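Local coordinates for periplasmic binding protein/LacI transcriptional regulator (Mycobacterium smegmatis, PDB 6HYH), which binds beta-D-fucofuranose and probably delivers L-arabinofuranose to an ABC transporter as its solute-binding lipoprotein, at residues 104-109 / 116-121; 147-152 / 179-184; 210-215 / 238-243; 245-250 / 299-304. All blocks are in the same frame, centred on the assembly; numbering follows the deposited sequence.

Interaction 1 of 4, residues 104-109 / 116-121. With GYE (beta-D-fucofuranose), chain K.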
loop_
_atom_site.group_PDB
_atom_site.type_symbol
_atom_site.label_atom_id
_atom_site.label_comp_id
_atom_site.label_asym_id
_atom_site.label_seq_id
_atom_site.Cartn_x
_atom_site.Cartn_y
_atom_site.Cartn_z
ATOM N N ASP A 104 -1.212 -4.460 -13.678
ATOM C CA ASP A 104 -2.635 -4.776 -13.467
ATOM C C ASP A 104 -2.908 -5.332 -12.067
ATOM O O ASP A 104 -3.723 -4.750 -11.349
ATOM C CB ASP A 104 -3.265 -5.652 -14.583
ATOM C CG ASP A 104 -3.182 -7.139 -14.336
ATOM O OD1 ASP A 104 -2.216 -7.584 -13.687
ATOM O OD2 ASP A 104 -4.125 -7.863 -14.751
ATOM N N ARG A 105 -2.230 -6.399 -11.631
ATOM C CA ARG A 105 -2.541 -7.047 -10.356
ATOM C C ARG A 105 -1.453 -6.758 -9.319
ATOM O O ARG A 105 -0.266 -6.703 -9.648
ATOM C CB ARG A 105 -2.695 -8.567 -10.533
ATOM C CG ARG A 105 -3.923 -8.962 -11.320
ATOM C CD ARG A 105 -4.218 -10.446 -11.223
ATOM N NE ARG A 105 -5.275 -10.823 -12.171
ATOM C CZ ARG A 105 -5.706 -12.066 -12.378
ATOM N NH1 ARG A 105 -5.184 -13.078 -11.705
ATOM N NH2 ARG A 105 -6.667 -12.310 -13.259
ATOM N N ALA A 106 -1.857 -6.590 -8.060
ATOM C CA ALA A 106 -0.904 -6.288 -7.000
ATOM C C ALA A 106 -0.268 -7.556 -6.424
ATOM O O ALA A 106 -0.771 -8.672 -6.589
ATOM C CB ALA A 106 -1.584 -5.509 -5.879
ATOM N N VAL A 107 0.867 -7.361 -5.741
ATOM C CA VAL A 107 1.510 -8.394 -4.927
ATOM C C VAL A 107 1.396 -7.967 -3.475
ATOM O O VAL A 107 1.366 -6.771 -3.174
ATOM C CB VAL A 107 3.003 -8.613 -5.266
ATOM C CG1 VAL A 107 3.219 -8.772 -6.765
ATOM C CG2 VAL A 107 3.847 -7.476 -4.701
ATOM N N ASP A 108 1.332 -8.936 -2.569
ATOM C CA ASP A 108 1.258 -8.640 -1.138
ATOM C C ASP A 108 2.594 -9.063 -0.546
ATOM O O ASP A 108 2.773 -10.200 -0.091
ATOM C CB ASP A 108 0.080 -9.294 -0.446
ATOM C CG ASP A 108 -0.564 -8.365 0.570
ATOM O OD1 ASP A 108 0.181 -7.806 1.414
ATOM O OD2 ASP A 108 -1.792 -8.134 0.474
ATOM N N THR A 109 3.520 -8.107 -0.529
ATOM C CA THR A 109 4.910 -8.340 -0.200
ATOM C C THR A 109 5.276 -7.639 1.097
ATOM O O THR A 109 4.786 -6.545 1.413
ATOM C CB THR A 109 5.847 -7.834 -1.303
ATOM O OG1 THR A 109 7.206 -8.150 -0.959
ATOM C CG2 THR A 109 5.723 -6.332 -1.443
ATOM N N LYS A 116 9.592 -1.209 -9.057
ATOM C CA LYS A 116 9.810 0.219 -9.286
ATOM C C LYS A 116 8.535 0.989 -9.586
ATOM O O LYS A 116 8.539 2.219 -9.489
ATOM C CB LYS A 116 10.793 0.447 -10.454
ATOM C CG LYS A 116 12.261 0.031 -10.224
ATOM C CD LYS A 116 13.072 1.095 -9.497
ATOM C CE LYS A 116 14.567 0.791 -9.522
ATOM N NZ LYS A 116 15.374 1.758 -8.714
ATOM N N THR A 117 7.452 0.315 -9.943
ATOM C CA THR A 117 6.203 1.025 -10.186
ATOM C C THR A 117 5.150 -0.018 -10.506
ATOM O O THR A 117 5.471 -1.164 -10.838
ATOM C CB THR A 117 6.306 2.051 -11.339
ATOM O OG1 THR A 117 5.113 2.845 -11.399
ATOM C CG2 THR A 117 6.429 1.354 -12.670
ATOM N N PHE A 118 3.888 0.392 -10.378
ATOM C CA PHE A 118 2.756 -0.510 -10.555
ATOM C C PHE A 118 1.677 0.211 -11.352
ATOM O O PHE A 118 1.122 1.218 -10.895
ATOM C CB PHE A 118 2.240 -0.985 -9.197
ATOM C CG PHE A 118 1.042 -1.857 -9.286
ATOM C CD1 PHE A 118 0.899 -2.745 -10.339
ATOM C CD2 PHE A 118 0.057 -1.803 -8.310
ATOM C CE1 PHE A 118 -0.226 -3.554 -10.433
ATOM C CE2 PHE A 118 -1.055 -2.601 -8.380
ATOM C CZ PHE A 118 -1.209 -3.490 -9.441
ATOM N N ILE A 119 1.379 -0.309 -12.544
ATOM C CA ILE A 119 0.468 0.326 -13.491
ATOM C C ILE A 119 -0.732 -0.584 -13.644
ATOM O O ILE A 119 -0.612 -1.708 -14.154
ATOM C CB ILE A 119 1.110 0.599 -14.858
ATOM C CG1 ILE A 119 0.077 1.293 -15.764
ATOM C CG2 ILE A 119 1.623 -0.697 -15.490
ATOM C CD1 ILE A 119 0.639 1.835 -17.083
ATOM N N GLY A 120 -1.888 -0.096 -13.215
ATOM C CA GLY A 120 -3.079 -0.920 -13.240
ATOM C C GLY A 120 -4.274 -0.035 -12.995
ATOM O O GLY A 120 -4.155 1.190 -12.904
ATOM N N ALA A 121 -5.437 -0.680 -12.923
ATOM C CA ALA A 121 -6.721 -0.036 -12.693
ATOM C C ALA A 121 -7.025 -0.029 -11.199
ATOM O O ALA A 121 -6.363 -0.706 -10.407
ATOM C CB ALA A 121 -7.819 -0.773 -13.463
HETATM O O3 GYE K . -10.819 -8.276 -14.931
HETATM C C2 GYE K . -10.176 -10.461 -15.896
HETATM C C1 GYE K . -8.812 -11.133 -16.048
HETATM O O5 GYE K . -6.594 -8.710 -13.564
HETATM C C6 GYE K . -8.215 -6.891 -13.928
HETATM O O4 GYE K . -7.952 -10.426 -15.146
HETATM C C5 GYE K . -7.593 -8.175 -14.445
HETATM C C4 GYE K . -8.618 -9.276 -14.605
HETATM C C3 GYE K . -9.779 -9.022 -15.558
HETATM O O1 GYE K . -8.802 -12.499 -15.742
HETATM O O2 GYE K . -10.970 -10.462 -17.075
#

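Interaction 2 of 4, residues 147-152 / 179-184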
loop_
_atom_site.group_PDB
_atom_site.type_symbol
_atom_site.label_atom_id
_atom_site.label_comp_id
_atom_site.label_asym_id
_atom_site.label_seq_id
_atom_site.Cartn_x
_atom_site.Cartn_y
_atom_site.Cartn_z
ATOM N N ILE A 147 -29.110 -10.552 -4.904
ATOM C CA ILE A 147 -27.918 -10.393 -5.710
ATOM C C ILE A 147 -27.123 -11.681 -5.595
ATOM O O ILE A 147 -27.093 -12.324 -4.537
ATOM C CB ILE A 147 -27.091 -9.162 -5.285
ATOM C CG1 ILE A 147 -27.945 -7.897 -5.405
ATOM C CG2 ILE A 147 -25.863 -9.027 -6.176
ATOM C CD1 ILE A 147 -27.484 -6.760 -4.537
ATOM N N VAL A 148 -26.549 -12.089 -6.707
ATOM C CA VAL A 148 -25.686 -13.249 -6.798
ATOM C C VAL A 148 -24.348 -12.735 -7.301
ATOM O O VAL A 148 -24.320 -11.854 -8.163
ATOM C CB VAL A 148 -26.282 -14.287 -7.758
ATOM C CG1 VAL A 148 -25.396 -15.428 -7.813
ATOM C CG2 VAL A 148 -27.667 -14.694 -7.296
ATOM N N GLN A 149 -23.249 -13.182 -6.701
ATOM C CA GLN A 149 -21.923 -12.706 -7.096
ATOM C C GLN A 149 -21.112 -13.840 -7.716
ATOM O O GLN A 149 -20.909 -14.892 -7.092
ATOM C CB GLN A 149 -21.131 -12.092 -5.924
ATOM C CG GLN A 149 -20.311 -10.868 -6.368
ATOM C CD GLN A 149 -19.681 -10.029 -5.246
ATOM O OE1 GLN A 149 -18.497 -10.170 -4.955
ATOM N NE2 GLN A 149 -20.476 -9.143 -4.621
ATOM N N LEU A 150 -20.610 -13.599 -8.925
ATOM C CA LEU A 150 -19.672 -14.495 -9.586
ATOM C C LEU A 150 -18.280 -13.935 -9.304
ATOM O O LEU A 150 -17.923 -12.864 -9.827
ATOM C CB LEU A 150 -19.956 -14.571 -11.090
ATOM C CG LEU A 150 -21.398 -14.934 -11.459
ATOM C CD1 LEU A 150 -21.577 -15.213 -12.949
ATOM C CD2 LEU A 150 -21.740 -16.142 -10.659
ATOM N N GLU A 151 -17.485 -14.664 -8.507
ATOM C CA GLU A 151 -16.239 -14.150 -7.949
ATOM C C GLU A 151 -15.037 -14.589 -8.792
ATOM O O GLU A 151 -15.045 -15.653 -9.424
ATOM C CB GLU A 151 -16.057 -14.660 -6.512
ATOM C CG GLU A 151 -16.677 -13.817 -5.422
ATOM C CD GLU A 151 -16.645 -14.515 -4.067
ATOM O OE1 GLU A 151 -16.822 -15.750 -4.044
ATOM O OE2 GLU A 151 -16.434 -13.835 -3.029
ATOM N N GLY A 152 -13.959 -13.772 -8.748
ATOM C CA GLY A 152 -12.777 -14.013 -9.555
ATOM C C GLY A 152 -11.825 -15.016 -8.883
ATOM O O GLY A 152 -12.043 -15.422 -7.742
ATOM N N VAL A 179 -27.097 -13.021 -1.664
ATOM C CA VAL A 179 -27.497 -14.298 -1.086
ATOM C C VAL A 179 -26.484 -15.388 -1.398
ATOM O O VAL A 179 -26.230 -16.272 -0.570
ATOM C CB VAL A 179 -28.905 -14.662 -1.553
ATOM C CG1 VAL A 179 -29.820 -13.515 -1.234
ATOM C CG2 VAL A 179 -28.890 -14.950 -3.023
ATOM N N ALA A 180 -25.905 -15.345 -2.591
ATOM C CA ALA A 180 -24.987 -16.370 -3.051
ATOM C C ALA A 180 -23.803 -15.666 -3.689
ATOM O O ALA A 180 -23.969 -14.641 -4.363
ATOM C CB ALA A 180 -25.651 -17.313 -4.051
ATOM N N SER A 181 -22.607 -16.178 -3.414
ATOM C CA SER A 181 -21.385 -15.599 -3.960
ATOM C C SER A 181 -20.336 -16.699 -4.023
ATOM O O SER A 181 -20.036 -17.326 -2.998
ATOM C CB SER A 181 -20.900 -14.418 -3.109
ATOM O OG SER A 181 -19.840 -13.712 -3.755
ATOM N N GLN A 182 -19.822 -16.976 -5.223
ATOM C CA GLN A 182 -18.804 -18.008 -5.328
ATOM C C GLN A 182 -17.919 -17.767 -6.546
ATOM O O GLN A 182 -18.287 -17.053 -7.478
ATOM C CB GLN A 182 -19.428 -19.400 -5.373
ATOM C CG GLN A 182 -18.370 -20.458 -5.304
ATOM C CD GLN A 182 -18.810 -21.768 -5.892
ATOM O OE1 GLN A 182 -20.009 -22.083 -5.932
ATOM N NE2 GLN A 182 -17.839 -22.519 -6.425
ATOM N N THR A 183 -16.742 -18.385 -6.528
ATOM C CA THR A 183 -15.714 -18.086 -7.511
ATOM C C THR A 183 -15.978 -18.849 -8.807
ATOM O O THR A 183 -16.493 -19.974 -8.797
ATOM C CB THR A 183 -14.326 -18.413 -6.938
ATOM O OG1 THR A 183 -13.310 -18.221 -7.928
ATOM C CG2 THR A 183 -14.277 -19.834 -6.447
ATOM N N GLY A 184 -15.597 -18.225 -9.930
ATOM C CA GLY A 184 -15.790 -18.776 -11.256
ATOM C C GLY A 184 -14.534 -18.632 -12.111
ATOM O O GLY A 184 -14.559 -18.869 -13.333
#

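Interaction 3 of 4, residues 210-215 / 238-243. With ZN (zinc ion), chain C; GYE (beta-D-fucofuranose), chain K.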
loop_
_atom_site.group_PDB
_atom_site.type_symbol
_atom_site.label_atom_id
_atom_site.label_comp_id
_atom_site.label_asym_id
_atom_site.label_seq_id
_atom_site.Cartn_x
_atom_site.Cartn_y
_atom_site.Cartn_z
ATOM N N ALA A 210 -21.054 -9.828 -11.994
ATOM C CA ALA A 210 -20.021 -10.652 -12.605
ATOM C C ALA A 210 -18.683 -9.908 -12.540
ATOM O O ALA A 210 -18.466 -8.913 -13.265
ATOM C CB ALA A 210 -20.398 -10.999 -14.042
ATOM N N GLN A 211 -17.758 -10.453 -11.733
ATOM C CA GLN A 211 -16.503 -9.757 -11.459
ATOM C C GLN A 211 -15.674 -9.562 -12.709
ATOM O O GLN A 211 -14.844 -8.640 -12.749
ATOM C CB GLN A 211 -15.687 -10.487 -10.386
ATOM C CG GLN A 211 -16.289 -10.346 -8.995
ATOM C CD GLN A 211 -15.324 -10.736 -7.940
ATOM O OE1 GLN A 211 -14.176 -11.070 -8.237
ATOM N NE2 GLN A 211 -15.765 -10.691 -6.686
ATOM N N ASN A 212 -15.843 -10.413 -13.718
ATOM C CA ASN A 212 -15.383 -10.067 -15.048
ATOM C C ASN A 212 -16.494 -10.437 -16.007
ATOM O O ASN A 212 -17.281 -11.353 -15.732
ATOM C CB ASN A 212 -14.021 -10.715 -15.398
ATOM C CG ASN A 212 -14.115 -12.172 -15.842
ATOM O OD1 ASN A 212 -15.067 -12.894 -15.540
ATOM N ND2 ASN A 212 -13.096 -12.606 -16.596
ATOM N N ASP A 213 -16.619 -9.681 -17.105
ATOM C CA ASP A 213 -17.828 -9.923 -17.868
ATOM C C ASP A 213 -17.756 -11.216 -18.665
ATOM O O ASP A 213 -18.784 -11.664 -19.179
ATOM C CB ASP A 213 -18.207 -8.680 -18.704
ATOM C CG ASP A 213 -17.147 -8.233 -19.662
ATOM O OD1 ASP A 213 -16.396 -9.124 -20.113
ATOM O OD2 ASP A 213 -17.087 -7.002 -19.966
ATOM N N ASP A 214 -16.606 -11.887 -18.693
ATOM C CA ASP A 214 -16.576 -13.251 -19.220
ATOM C C ASP A 214 -17.444 -14.187 -18.381
ATOM O O ASP A 214 -18.254 -14.969 -18.913
ATOM C CB ASP A 214 -15.135 -13.739 -19.266
ATOM C CG ASP A 214 -14.454 -13.374 -20.558
ATOM O OD1 ASP A 214 -14.861 -13.908 -21.607
ATOM O OD2 ASP A 214 -13.542 -12.516 -20.532
ATOM N N MET A 215 -17.289 -14.133 -17.059
ATOM C CA MET A 215 -18.173 -14.944 -16.225
ATOM C C MET A 215 -19.640 -14.546 -16.410
ATOM O O MET A 215 -20.520 -15.408 -16.376
ATOM C CB MET A 215 -17.729 -14.860 -14.766
ATOM C CG MET A 215 -16.291 -15.355 -14.569
ATOM S SD MET A 215 -15.818 -15.478 -12.819
ATOM C CE MET A 215 -16.251 -13.857 -12.190
ATOM N N ALA A 238 -21.408 -6.109 -14.780
ATOM C CA ALA A 238 -20.111 -6.775 -14.831
ATOM C C ALA A 238 -18.993 -5.756 -14.958
ATOM O O ALA A 238 -19.227 -4.554 -15.190
ATOM C CB ALA A 238 -20.040 -7.785 -15.971
ATOM N N VAL A 239 -17.762 -6.256 -14.779
ATOM C CA VAL A 239 -16.561 -5.436 -14.909
ATOM C C VAL A 239 -15.721 -5.936 -16.082
ATOM O O VAL A 239 -15.639 -7.149 -16.321
ATOM C CB VAL A 239 -15.744 -5.440 -13.614
ATOM C CG1 VAL A 239 -14.543 -4.548 -13.775
ATOM C CG2 VAL A 239 -16.627 -4.977 -12.456
ATOM N N ASP A 240 -15.117 -4.994 -16.822
ATOM C CA ASP A 240 -14.177 -5.179 -17.940
ATOM C C ASP A 240 -14.553 -4.328 -19.162
ATOM O O ASP A 240 -13.784 -3.453 -19.593
ATOM C CB ASP A 240 -14.027 -6.639 -18.377
ATOM C CG ASP A 240 -12.964 -7.377 -17.565
ATOM O OD1 ASP A 240 -12.338 -6.722 -16.688
ATOM O OD2 ASP A 240 -12.755 -8.595 -17.804
ATOM N N ALA A 241 -15.733 -4.542 -19.724
ATOM C CA ALA A 241 -16.071 -3.881 -20.974
ATOM C C ALA A 241 -15.209 -4.449 -22.086
ATOM O O ALA A 241 -14.604 -3.715 -22.868
ATOM C CB ALA A 241 -15.895 -2.366 -20.864
ATOM N N THR A 242 -15.140 -5.779 -22.124
ATOM C CA THR A 242 -14.504 -6.513 -23.209
ATOM C C THR A 242 -15.306 -6.330 -24.489
ATOM O O THR A 242 -16.392 -5.742 -24.488
ATOM C CB THR A 242 -14.444 -7.993 -22.873
ATOM O OG1 THR A 242 -15.788 -8.467 -22.728
ATOM C CG2 THR A 242 -13.662 -8.214 -21.563
ATOM N N HIS A 243 -14.789 -6.863 -25.596
ATOM C CA HIS A 243 -15.562 -6.756 -26.828
ATOM C C HIS A 243 -16.902 -7.423 -26.641
ATOM O O HIS A 243 -17.952 -6.815 -26.881
ATOM C CB HIS A 243 -14.817 -7.372 -28.016
ATOM C CG HIS A 243 -15.374 -6.980 -29.360
ATOM N ND1 HIS A 243 -14.778 -7.344 -30.557
ATOM C CD2 HIS A 243 -16.477 -6.263 -29.699
ATOM C CE1 HIS A 243 -15.489 -6.869 -31.570
ATOM N NE2 HIS A 243 -16.521 -6.199 -31.079
HETATM ZN ZN ZN C . -13.530 -9.054 -30.458
HETATM O O3 GYE K . -10.819 -8.276 -14.931
HETATM C C2 GYE K . -10.176 -10.461 -15.896
HETATM C C1 GYE K . -8.812 -11.133 -16.048
HETATM O O5 GYE K . -6.594 -8.710 -13.564
HETATM C C6 GYE K . -8.215 -6.891 -13.928
HETATM O O4 GYE K . -7.952 -10.426 -15.146
HETATM C C5 GYE K . -7.593 -8.175 -14.445
HETATM C C4 GYE K . -8.618 -9.276 -14.605
HETATM C C3 GYE K . -9.779 -9.022 -15.558
HETATM O O1 GYE K . -8.802 -12.499 -15.742
HETATM O O2 GYE K . -10.970 -10.462 -17.075
HETATM O O HOH W 1 -11.990 -8.844 -29.141
HETATM O O HOH W 2 -14.545 -10.946 -30.072
HETATM O O HOH W 3 -15.714 -9.545 -30.562
#

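Interaction 4 of 4, residues 245-250 / 299-304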
loop_
_atom_site.group_PDB
_atom_site.type_symbol
_atom_site.label_atom_id
_atom_site.label_comp_id
_atom_site.label_asym_id
_atom_site.label_seq_id
_atom_site.Cartn_x
_atom_site.Cartn_y
_atom_site.Cartn_z
ATOM N N GLY A 245 -18.435 -8.483 -23.903
ATOM C CA GLY A 245 -19.193 -7.806 -22.870
ATOM C C GLY A 245 -20.019 -6.701 -23.499
ATOM O O GLY A 245 -21.250 -6.703 -23.400
ATOM N N MET A 246 -19.352 -5.802 -24.227
ATOM C CA MET A 246 -20.044 -4.636 -24.754
ATOM C C MET A 246 -21.104 -5.034 -25.772
ATOM O O MET A 246 -22.189 -4.431 -25.807
ATOM C CB MET A 246 -19.038 -3.691 -25.369
ATOM C CG MET A 246 -18.085 -3.148 -24.357
ATOM S SD MET A 246 -18.844 -1.819 -23.392
ATOM C CE MET A 246 -18.789 -0.457 -24.560
ATOM N N GLN A 247 -20.849 -6.091 -26.552
ATOM C CA GLN A 247 -21.861 -6.522 -27.510
ATOM C C GLN A 247 -23.114 -6.969 -26.778
ATOM O O GLN A 247 -24.219 -6.503 -27.074
ATOM C CB GLN A 247 -21.302 -7.675 -28.348
ATOM C CG GLN A 247 -22.150 -8.135 -29.502
ATOM C CD GLN A 247 -22.345 -7.041 -30.527
ATOM O OE1 GLN A 247 -23.457 -6.847 -31.031
ATOM N NE2 GLN A 247 -21.266 -6.315 -30.847
ATOM N N ALA A 248 -22.933 -7.780 -25.729
ATOM C CA ALA A 248 -24.062 -8.258 -24.929
ATOM C C ALA A 248 -24.812 -7.100 -24.305
ATOM O O ALA A 248 -26.046 -7.081 -24.286
ATOM C CB ALA A 248 -23.571 -9.200 -23.825
ATOM N N LEU A 249 -24.069 -6.139 -23.761
ATOM C CA LEU A 249 -24.683 -4.952 -23.189
ATOM C C LEU A 249 -25.527 -4.206 -24.225
ATOM O O LEU A 249 -26.659 -3.805 -23.937
ATOM C CB LEU A 249 -23.591 -4.052 -22.617
ATOM C CG LEU A 249 -24.074 -2.720 -22.058
ATOM C CD1 LEU A 249 -25.376 -2.894 -21.269
ATOM C CD2 LEU A 249 -22.964 -2.160 -21.162
ATOM N N ALA A 250 -24.998 -4.023 -25.449
ATOM C CA ALA A 250 -25.748 -3.303 -26.475
ATOM C C ALA A 250 -26.987 -4.083 -26.915
ATOM O O ALA A 250 -28.039 -3.477 -27.170
ATOM C CB ALA A 250 -24.851 -2.992 -27.661
ATOM N N ALA A 299 -22.867 3.279 -28.522
ATOM C CA ALA A 299 -22.037 4.377 -29.019
ATOM C C ALA A 299 -20.548 4.106 -28.846
ATOM O O ALA A 299 -19.734 4.509 -29.697
ATOM C CB ALA A 299 -22.403 5.667 -28.309
ATOM N N ALA A 300 -20.165 3.447 -27.741
ATOM C CA ALA A 300 -18.744 3.250 -27.453
ATOM C C ALA A 300 -18.125 2.251 -28.411
ATOM O O ALA A 300 -16.912 2.285 -28.651
ATOM C CB ALA A 300 -18.524 2.797 -26.011
ATOM N N LEU A 301 -18.926 1.329 -28.947
ATOM C CA LEU A 301 -18.325 0.288 -29.785
ATOM C C LEU A 301 -17.523 0.790 -30.987
ATOM O O LEU A 301 -16.433 0.245 -31.225
ATOM C CB LEU A 301 -19.396 -0.693 -30.251
ATOM C CG LEU A 301 -19.712 -1.844 -29.279
ATOM C CD1 LEU A 301 -20.788 -2.737 -29.868
ATOM C CD2 LEU A 301 -18.409 -2.612 -28.979
ATOM N N PRO A 302 -17.926 1.825 -31.702
ATOM C CA PRO A 302 -17.310 2.099 -33.006
ATOM C C PRO A 302 -15.795 2.264 -33.053
ATOM O O PRO A 302 -15.176 1.520 -33.806
ATOM C CB PRO A 302 -18.051 3.362 -33.438
ATOM C CG PRO A 302 -19.377 3.184 -32.929
ATOM C CD PRO A 302 -19.354 2.196 -31.761
ATOM N N ASN A 303 -15.136 3.200 -32.407
ATOM C CA ASN A 303 -13.709 3.005 -32.672
ATOM C C ASN A 303 -13.009 2.592 -31.393
ATOM O O ASN A 303 -12.097 3.265 -30.899
ATOM C CB ASN A 303 -13.117 4.227 -33.318
ATOM C CG ASN A 303 -13.242 4.160 -34.830
ATOM O OD1 ASN A 303 -14.368 4.257 -35.371
ATOM N ND2 ASN A 303 -12.092 3.980 -35.539
ATOM N N ARG A 304 -13.428 1.434 -30.889
ATOM C CA ARG A 304 -13.112 1.056 -29.527
ATOM C C ARG A 304 -11.615 1.075 -29.292
ATOM O O ARG A 304 -11.150 1.681 -28.329
ATOM C CB ARG A 304 -13.679 -0.331 -29.245
ATOM C CG ARG A 304 -13.559 -0.780 -27.825
ATOM C CD ARG A 304 -14.787 -0.468 -27.015
ATOM N NE ARG A 304 -14.636 -0.960 -25.647
ATOM C CZ ARG A 304 -14.522 -0.100 -24.646
ATOM N NH1 ARG A 304 -14.510 1.200 -24.960
ATOM N NH2 ARG A 304 -14.391 -0.492 -23.372
#

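Interaction 1 of 4, residues 104-109 / 116-121
The sugar pocket of this periplasmic binding protein is built partly on the loop where Asp104 and Arg105 rest against Ile119 and Phe118 of the neighbouring strand 117-121. One backbone bond ties the two together: Asp104 N reaches Ile119 O at 2.9 Å in an almost straight line (178°). Beside it the Phe118 ring, its CG anti to the backbone N (chi1 177°), turns in against the loop and packs along its main chain. Asp104 O lies at the ring's edge, 3.4 Å from Phe118 CZ, while Ala106 CB sits 3.9 Å from Phe118 CE2. With their backbone braced in this way, both pocket side chains leave in the other direction, toward beta-D-fucofuranose. Sugar O5 donates to Asp104 OD2 at 2.9 Å and accepts from Arg105 NE at 2.9 Å, near the guanidinium plane; Arg105 NH2 adds a bond to ring oxygen O4 (3.0 Å). Arg31, itself a sugar ligand, forms a salt bridge to Asp104 OD2; from the second shell Ser79 bonds Asp104 OD1 and the Val81 carbonyl accepts from Arg105 NH1. On the strand side, Phe118 also touches Leu102 of strand 100-103 and Arg284 of strand 284-287, whereas Arg105 reaches across to Asp157 and Pro158 at the start of helix 157-170.

Interaction 2 of 4, residues 147-152 / 179-184
Strands 147-151 and 179-183 run side by side in the same direction, 9° apart with axes 4.4 Å apart at closest approach, and five backbone hydrogen bonds alternate between them. Val179 N donates to Ile147 O, Gln149 N to Ala180 O, Gln182 N to Gln149 O, Glu151 N to Gln182 O and Gly184 N to Glu151 O. The bond from Glu151 N to Gln182 O is short (2.7 Å), but its donor stands about 40° out of the carbonyl plane, whereas Gly184 N meets Glu151 O in that plane. At the last bridge, Glu151 with Thr183, the hydroxyl Thr183 OG1, anti to its own backbone N (chi1 176°), turns back across the gap and donates to Gly152 O at 3.1 Å from above the carbonyl plane. The pair forms the two strands of a right-handed beta-alpha-beta unit whose crossover is helix 157-170, at the edge of one lobe of the periplasmic binding protein fold; strand 176-183 is outermost in its sheet within the chain. On the face bearing Val148 and Ala180, Val148 CG1 lies 4.2 Å from Ala180 CB, and Phe198 of helix 188-201 packs on both residues. The other face is more polar. There Ser181 OG sits close against Gln149 CB at 3.0 Å, and the Glu151 side chain, extended beyond CG, passes it with CD 3.3 Å from Ser181 OG. Glu151 OE2 is engaged by a salt bridge to Lys163 of the crossover helix, while Gln149 OE1 accepts from Gln211 NE2 on the far side of its strand.

Interaction 3 of 4, residues 210-215 / 238-243
Two loops at the C-terminal ends of strands 207-210 and 235-238 meet here to form part of the sugar pocket, with Asn212 and Asp240 both reaching beta-D-fucofuranose. The parallel pairing of Ala210 with Ala238 ends in a bond from Val239 N to Ala210 O (3.1 Å). Beyond it, Asp213 fastens one loop to the other. Its CG lies between the backbone N and the carbonyl carbon (chi1 58°), which brings the carboxylate up to the turn 240-242. Asp213 OD2 accepts Thr242 N at 3.2 Å through its syn lone pair, together with a weak bond from Ala241 N, and Asp213 OD1 accepts a hydrogen bond from Thr242 OG1 at 2.8 Å. Thr242 OG1 in turn caps helix 243-250 at Gly245 N. On the sugar side, Asp240 grips two hydroxyls: O2 donates to Asp240 OD2 at 2.7 Å and O3 to Asp240 OD1 at 2.8 Å. Asn212 ND2 also bonds O2 (3.1 Å), while Asn212 OD1 caps helix 213-226 at Met215 N (3.0 Å), so one amide serves both the helix and the ligand. The carboxylates of Asp213 and Asp240 stand nearly perpendicular (88°), with Asp213 OD1 4.3 Å from Asp240 OD2. Their like charges probably raise the cost of burial, which the donors gathered on Asp213 and the sugar hydroxyls on Asp240, with a long, weak ion pair from Arg162 to Asp240, would offset.

Interaction 4 of 4, residues 245-250 / 299-304
Met246 carries most of this contact, reaching from helix 243-250 to the segment 299-304, which takes in the end of helix 294-300 and the turn after it. Its CB starts beside Leu301, with Leu301 CD2 3.8 Å from Met246 CB. CG, anti to the carbonyl carbon (chi1 -64°), approaches the Ala241 carbonyl oxygen from the preceding turn. The chain then bends at both of its next torsions (chi2 -78°, chi3 -76°), and SD swings the terminal methyl across to the other segment. There Met246 CE lies 3.6 Å from Ala300 CB and also sits over the centre of one face of the Arg304 guanidinium, 4.3 Å from Arg304 CZ. Arg304 is held by hydrogen bonds from NH2 to Glu259 and to the Ala241 carbonyl, which would restrain the group that the methyl covers. Next to it along the helix, the Gln247 side chain crosses Leu301 at about a right angle, bringing Gln247 NE2 within 3.7 Å of Leu301 CD1. No hydrogen bond joins the two segments, and Phe292 of strand 291-292 packs on Met246, Ala300 and Arg304 alike. This is largely apolar packing near the surface of the periplasmic binding protein fold, where the chain leading into the C-terminal helix 304-313 is laid against a helix flanking the sheet of one lobe.

Interactions 1 and 3 are buried and face each other across the bound sugar, their centres 20 Å apart. Each combines backbone bonding with charged side chains turned to the ligand, in keeping with the two-lobed fold that closes on its solute. Interaction 2 is partly buried and mostly regular strand pairing; it joins interaction 3 in the same sheet, where Leu150 O and Gly152 N both bond to Gln211. Interaction 4, nearer the surface, has no hydrogen bond between its segments and relies mainly on apolar packing. It continues from interaction 3 along the chain through helix 243-250, and the two also meet where Arg304 NH2 bonds Ala241 O.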